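Local coordinates for SusD homolog (PDB 4MRU), which probably binds mucin O-glycans at the bacterial outer membrane, as a SusD-like lipoprotein, at residues 238-249 / 316-327. Sequence-based numbering, arbitrary orientation.
With EDO (1,2-ethanediol), chain F.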
loop_
_atom_site.group_PDB
_atom_site.type_symbol
_atom_site.label_atom_id
_atom_site.label_comp_id
_atom_site.label_asym_id
_atom_site.label_seq_id
_atom_site.Cartn_x
_atom_site.Cartn_y
_atom_site.Cartn_z
ATOM N N ASN A 238 4.725 -14.870 -6.008
ATOM C CA ASN A 238 4.073 -13.747 -5.354
ATOM C C ASN A 238 3.774 -14.126 -3.908
ATOM O O ASN A 238 3.449 -15.289 -3.636
ATOM C CB ASN A 238 2.750 -13.373 -6.056
ATOM C CG ASN A 238 2.952 -12.808 -7.465
ATOM O OD1 ASN A 238 4.045 -12.404 -7.843
ATOM N ND2 ASN A 238 1.864 -12.737 -8.224
ATOM N N ALA A 239 3.833 -13.143 -3.016
ATOM C CA ALA A 239 3.529 -13.312 -1.602
ATOM C C ALA A 239 2.040 -13.021 -1.390
ATOM O O ALA A 239 1.608 -11.864 -1.512
ATOM C CB ALA A 239 4.352 -12.378 -0.773
ATOM N N LEU A 240 1.281 -14.080 -1.120
ATOM C CA LEU A 240 -0.135 -13.986 -0.877
ATOM C C LEU A 240 -0.408 -14.634 0.454
ATOM O O LEU A 240 0.107 -15.745 0.719
ATOM C CB LEU A 240 -0.914 -14.745 -1.926
ATOM C CG LEU A 240 -1.287 -14.144 -3.271
ATOM C CD1 LEU A 240 -0.123 -13.497 -3.951
ATOM C CD2 LEU A 240 -1.869 -15.296 -4.094
ATOM N N PHE A 241 -1.251 -14.009 1.281
ATOM C CA PHE A 241 -1.734 -14.646 2.509
ATOM C C PHE A 241 -3.036 -15.337 2.157
ATOM O O PHE A 241 -4.061 -14.700 1.903
ATOM C CB PHE A 241 -1.876 -13.631 3.647
ATOM C CG PHE A 241 -2.432 -14.187 4.918
ATOM C CD1 PHE A 241 -1.919 -15.360 5.483
ATOM C CD2 PHE A 241 -3.442 -13.506 5.595
ATOM C CE1 PHE A 241 -2.392 -15.845 6.678
ATOM C CE2 PHE A 241 -3.923 -13.992 6.796
ATOM C CZ PHE A 241 -3.411 -15.162 7.330
ATOM N N HIS A 242 -2.988 -16.660 2.122
ATOM C CA HIS A 242 -4.131 -17.461 1.799
ATOM C C HIS A 242 -4.969 -17.706 3.034
ATOM O O HIS A 242 -4.450 -17.979 4.143
ATOM C CB HIS A 242 -3.677 -18.824 1.235
ATOM C CG HIS A 242 -2.783 -18.717 0.053
ATOM N ND1 HIS A 242 -1.429 -18.532 0.176
ATOM C CD2 HIS A 242 -3.040 -18.733 -1.275
ATOM C CE1 HIS A 242 -0.878 -18.474 -1.023
ATOM N NE2 HIS A 242 -1.836 -18.571 -1.919
ATOM N N VAL A 243 -6.275 -17.655 2.864
ATOM C CA VAL A 243 -7.152 -17.785 3.984
ATOM C C VAL A 243 -8.377 -18.606 3.587
ATOM O O VAL A 243 -8.782 -18.563 2.430
ATOM C CB VAL A 243 -7.637 -16.417 4.481
ATOM C CG1 VAL A 243 -6.495 -15.631 5.104
ATOM C CG2 VAL A 243 -8.278 -15.635 3.347
ATOM N N ALA A 244 -8.931 -19.341 4.552
ATOM C CA ALA A 244 -10.154 -20.133 4.345
ATOM C C ALA A 244 -11.352 -19.215 4.177
ATOM O O ALA A 244 -12.258 -19.518 3.422
ATOM C CB ALA A 244 -10.364 -21.100 5.506
ATOM N N GLU A 245 -11.329 -18.052 4.847
ATOM C CA GLU A 245 -12.370 -17.056 4.692
ATOM C C GLU A 245 -11.776 -15.664 4.708
ATOM O O GLU A 245 -11.132 -15.267 5.682
ATOM C CB GLU A 245 -13.457 -17.172 5.791
ATOM C CG GLU A 245 -14.590 -16.200 5.458
ATOM C CD GLU A 245 -15.719 -16.078 6.484
ATOM O OE1 GLU A 245 -15.524 -16.489 7.642
ATOM O OE2 GLU A 245 -16.788 -15.519 6.089
ATOM N N ASN A 246 -11.965 -14.940 3.603
ATOM C CA ASN A 246 -11.523 -13.569 3.490
ATOM C C ASN A 246 -12.622 -12.694 4.039
ATOM O O ASN A 246 -13.670 -12.523 3.403
ATOM C CB ASN A 246 -11.203 -13.241 2.031
ATOM C CG ASN A 246 -10.644 -11.863 1.845
ATOM O OD1 ASN A 246 -11.128 -10.878 2.437
ATOM N ND2 ASN A 246 -9.610 -11.761 0.985
ATOM N N ARG A 247 -12.397 -12.166 5.251
ATOM C CA ARG A 247 -13.407 -11.408 5.945
ATOM C C ARG A 247 -13.509 -10.000 5.359
ATOM O O ARG A 247 -14.525 -9.341 5.512
ATOM C CB ARG A 247 -13.074 -11.323 7.442
ATOM C CG ARG A 247 -12.910 -12.663 8.117
ATOM C CD ARG A 247 -14.246 -13.265 8.417
ATOM N NE ARG A 247 -14.945 -12.517 9.447
ATOM C CZ ARG A 247 -16.194 -12.755 9.815
ATOM N NH1 ARG A 247 -16.888 -13.711 9.222
ATOM N NH2 ARG A 247 -16.765 -12.027 10.770
ATOM N N SER A 248 -12.462 -9.537 4.682
ATOM C CA SER A 248 -12.513 -8.217 4.059
ATOM C C SER A 248 -13.605 -8.164 2.987
ATOM O O SER A 248 -14.078 -7.084 2.622
ATOM C CB SER A 248 -11.161 -7.794 3.435
ATOM O OG SER A 248 -10.844 -8.433 2.203
ATOM N N ALA A 249 -13.981 -9.318 2.448
ATOM C CA ALA A 249 -15.073 -9.364 1.481
ATOM C C ALA A 249 -16.368 -8.850 2.082
ATOM O O ALA A 249 -17.212 -8.328 1.346
ATOM C CB ALA A 249 -15.258 -10.776 0.930
HETATM N N MSE A 316 -14.533 -9.513 -5.889
HETATM C CA MSE A 316 -13.865 -10.396 -4.982
HETATM C C MSE A 316 -14.814 -11.398 -4.403
HETATM O O MSE A 316 -16.058 -11.240 -4.488
HETATM C CB MSE A 316 -13.275 -9.558 -3.847
HETATM C CG MSE A 316 -14.345 -9.036 -2.895
HETATM SE SE MSE A 316 -13.414 -7.932 -1.540
HETATM C CE MSE A 316 -12.146 -9.286 -0.925
ATOM N N THR A 317 -14.245 -12.452 -3.819
ATOM C CA THR A 317 -15.023 -13.505 -3.152
ATOM C C THR A 317 -14.448 -13.723 -1.779
ATOM O O THR A 317 -13.291 -13.347 -1.522
ATOM C CB THR A 317 -15.003 -14.861 -3.911
ATOM O OG1 THR A 317 -13.774 -15.569 -3.630
ATOM C CG2 THR A 317 -15.183 -14.665 -5.444
ATOM N N ALA A 318 -15.219 -14.404 -0.945
ATOM C CA ALA A 318 -14.803 -14.757 0.403
ATOM C C ALA A 318 -13.702 -15.813 0.481
ATOM O O ALA A 318 -13.308 -16.131 1.586
ATOM C CB ALA A 318 -16.019 -15.206 1.224
ATOM N N SER A 319 -13.219 -16.346 -0.654
ATOM C CA SER A 319 -12.061 -17.240 -0.685
ATOM C C SER A 319 -10.780 -16.599 -1.199
ATOM O O SER A 319 -9.738 -17.252 -1.230
ATOM C CB SER A 319 -12.319 -18.447 -1.599
ATOM O OG SER A 319 -13.611 -18.981 -1.405
ATOM N N ASP A 320 -10.827 -15.320 -1.600
ATOM C CA ASP A 320 -9.674 -14.696 -2.200
ATOM C C ASP A 320 -8.535 -14.512 -1.181
ATOM O O ASP A 320 -8.806 -14.258 -0.003
ATOM C CB ASP A 320 -10.030 -13.329 -2.719
ATOM C CG ASP A 320 -10.997 -13.362 -3.891
ATOM O OD1 ASP A 320 -11.300 -14.441 -4.431
ATOM O OD2 ASP A 320 -11.437 -12.267 -4.286
ATOM N N PRO A 321 -7.263 -14.588 -1.630
ATOM C CA PRO A 321 -6.122 -14.314 -0.758
ATOM C C PRO A 321 -5.900 -12.817 -0.605
ATOM O O PRO A 321 -6.491 -12.047 -1.358
ATOM C CB PRO A 321 -4.959 -14.937 -1.517
ATOM C CG PRO A 321 -5.371 -14.793 -2.956
ATOM C CD PRO A 321 -6.833 -15.044 -2.965
ATOM N N TYR A 322 -5.102 -12.414 0.382
ATOM C CA TYR A 322 -4.649 -11.061 0.484
ATOM C C TYR A 322 -3.285 -10.954 -0.213
ATOM O O TYR A 322 -2.361 -11.736 0.109
ATOM C CB TYR A 322 -4.535 -10.637 1.937
ATOM C CG TYR A 322 -5.805 -10.638 2.717
ATOM C CD1 TYR A 322 -6.637 -9.518 2.747
ATOM C CD2 TYR A 322 -6.179 -11.738 3.469
ATOM C CE1 TYR A 322 -7.814 -9.510 3.498
ATOM C CE2 TYR A 322 -7.376 -11.757 4.181
ATOM C CZ TYR A 322 -8.175 -10.615 4.216
ATOM O OH TYR A 322 -9.357 -10.617 4.944
ATOM N N VAL A 323 -3.127 -9.991 -1.123
ATOM C CA VAL A 323 -1.933 -9.931 -1.973
ATOM C C VAL A 323 -0.946 -8.970 -1.359
ATOM O O VAL A 323 -1.211 -7.765 -1.285
ATOM C CB VAL A 323 -2.288 -9.525 -3.437
ATOM C CG1 VAL A 323 -1.043 -9.426 -4.317
ATOM C CG2 VAL A 323 -3.289 -10.503 -4.073
ATOM N N TRP A 324 0.198 -9.495 -0.899
ATOM C CA TRP A 324 1.222 -8.637 -0.295
ATOM C C TRP A 324 2.198 -8.006 -1.304
ATOM O O TRP A 324 2.393 -6.824 -1.294
ATOM C CB TRP A 324 2.057 -9.425 0.662
ATOM C CG TRP A 324 1.350 -9.926 1.895
ATOM C CD1 TRP A 324 0.043 -9.843 2.187
ATOM C CD2 TRP A 324 1.968 -10.595 2.976
ATOM N NE1 TRP A 324 -0.211 -10.428 3.415
ATOM C CE2 TRP A 324 0.978 -10.879 3.922
ATOM C CE3 TRP A 324 3.281 -10.970 3.246
ATOM C CZ2 TRP A 324 1.261 -11.542 5.135
ATOM C CZ3 TRP A 324 3.581 -11.565 4.451
ATOM C CH2 TRP A 324 2.573 -11.861 5.379
HETATM N N MSE A 325 2.833 -8.815 -2.136
HETATM C CA MSE A 325 3.864 -8.328 -3.041
HETATM C C MSE A 325 3.889 -9.211 -4.245
HETATM O O MSE A 325 3.915 -10.428 -4.135
HETATM C CB MSE A 325 5.216 -8.336 -2.334
HETATM C CG MSE A 325 6.275 -7.948 -3.370
HETATM SE SE MSE A 325 7.097 -6.182 -3.271
HETATM C CE MSE A 325 7.337 -6.191 -1.301
ATOM N N THR A 326 3.876 -8.574 -5.425
ATOM C CA THR A 326 3.865 -9.306 -6.671
ATOM C C THR A 326 5.069 -9.010 -7.567
ATOM O O THR A 326 5.768 -7.995 -7.449
ATOM C CB THR A 326 2.639 -8.965 -7.506
ATOM O OG1 THR A 326 2.754 -7.594 -7.949
ATOM C CG2 THR A 326 1.370 -9.216 -6.715
ATOM N N ALA A 327 5.293 -9.933 -8.472
ATOM C CA ALA A 327 6.304 -9.767 -9.522
ATOM C C ALA A 327 6.115 -8.483 -10.299
ATOM O O ALA A 327 7.088 -7.841 -10.633
ATOM C CB ALA A 327 6.276 -10.954 -10.456
HETATM C C1 EDO F . 3.102 -5.588 2.506
HETATM O O1 EDO F . 3.022 -4.194 2.821
HETATM C C2 EDO F . 1.827 -5.845 1.781
HETATM O O2 EDO F . 1.939 -5.041 0.620
HETATM O O HOH W 1 -7.156 -17.452 -0.121
HETATM O O HOH W 2 -9.505 -20.075 0.178
HETATM O O HOH W 3 -9.840 -12.490 6.590
HETATM O O HOH W 4 -8.411 -9.951 -1.086
#
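Phe241 and Tyr322 form a hydrogen-bonded pair of a short antiparallel ladder, Phe241 N meeting Tyr322 O at 2.8 Å and Tyr322 N returning to Phe241 O at 2.9 Å. Toward Asn238 the register slips by one residue: Trp324 N (2.8 Å) and, weakly, Met325 N both donate to Ala239 O, so two residues face one. Ala239 N completes the pairing on Met325 O, and Asn238 OD1 then takes Ala327 N from above its carbonyl plane, tying the residue just before strand 239-241 to the start of helix 327-339.

Beyond the strands, Asn246 takes over the polar pairing. Its backbone N reaches Ala318 O almost straight (2.7 Å, 175°), while chi1 of -176°, with CG anti to the backbone N, carries the amide over one face of the Tyr322 ring, the planes 30° apart. From there ND2 donates to Asp320 O at 2.8 Å, with that oxygen in the amide plane. Waters bridge Val243 to Ser319 and Asn246 ND2 to Pro321 O.

Apolar contacts line both faces of the ladder. Phe241 and Tyr322 lie alongside each other, CD2 to CD2 3.9 Å, and Val243 CG1 sits over a face of the Phe241 ring. On the other face Leu240 CD2 rests on Pro321 CG (3.7 Å). With an alanine at Tyr322, a gap would probably open beside Phe241 and Val243, and the Asn246 amide would lose the ring it lies over. The whole is a two-stranded antiparallel ribbon with a classic beta bulge, Trp324 and Met325 opposite Ala239, set among the helices of this SusD-like, TPR-related fold.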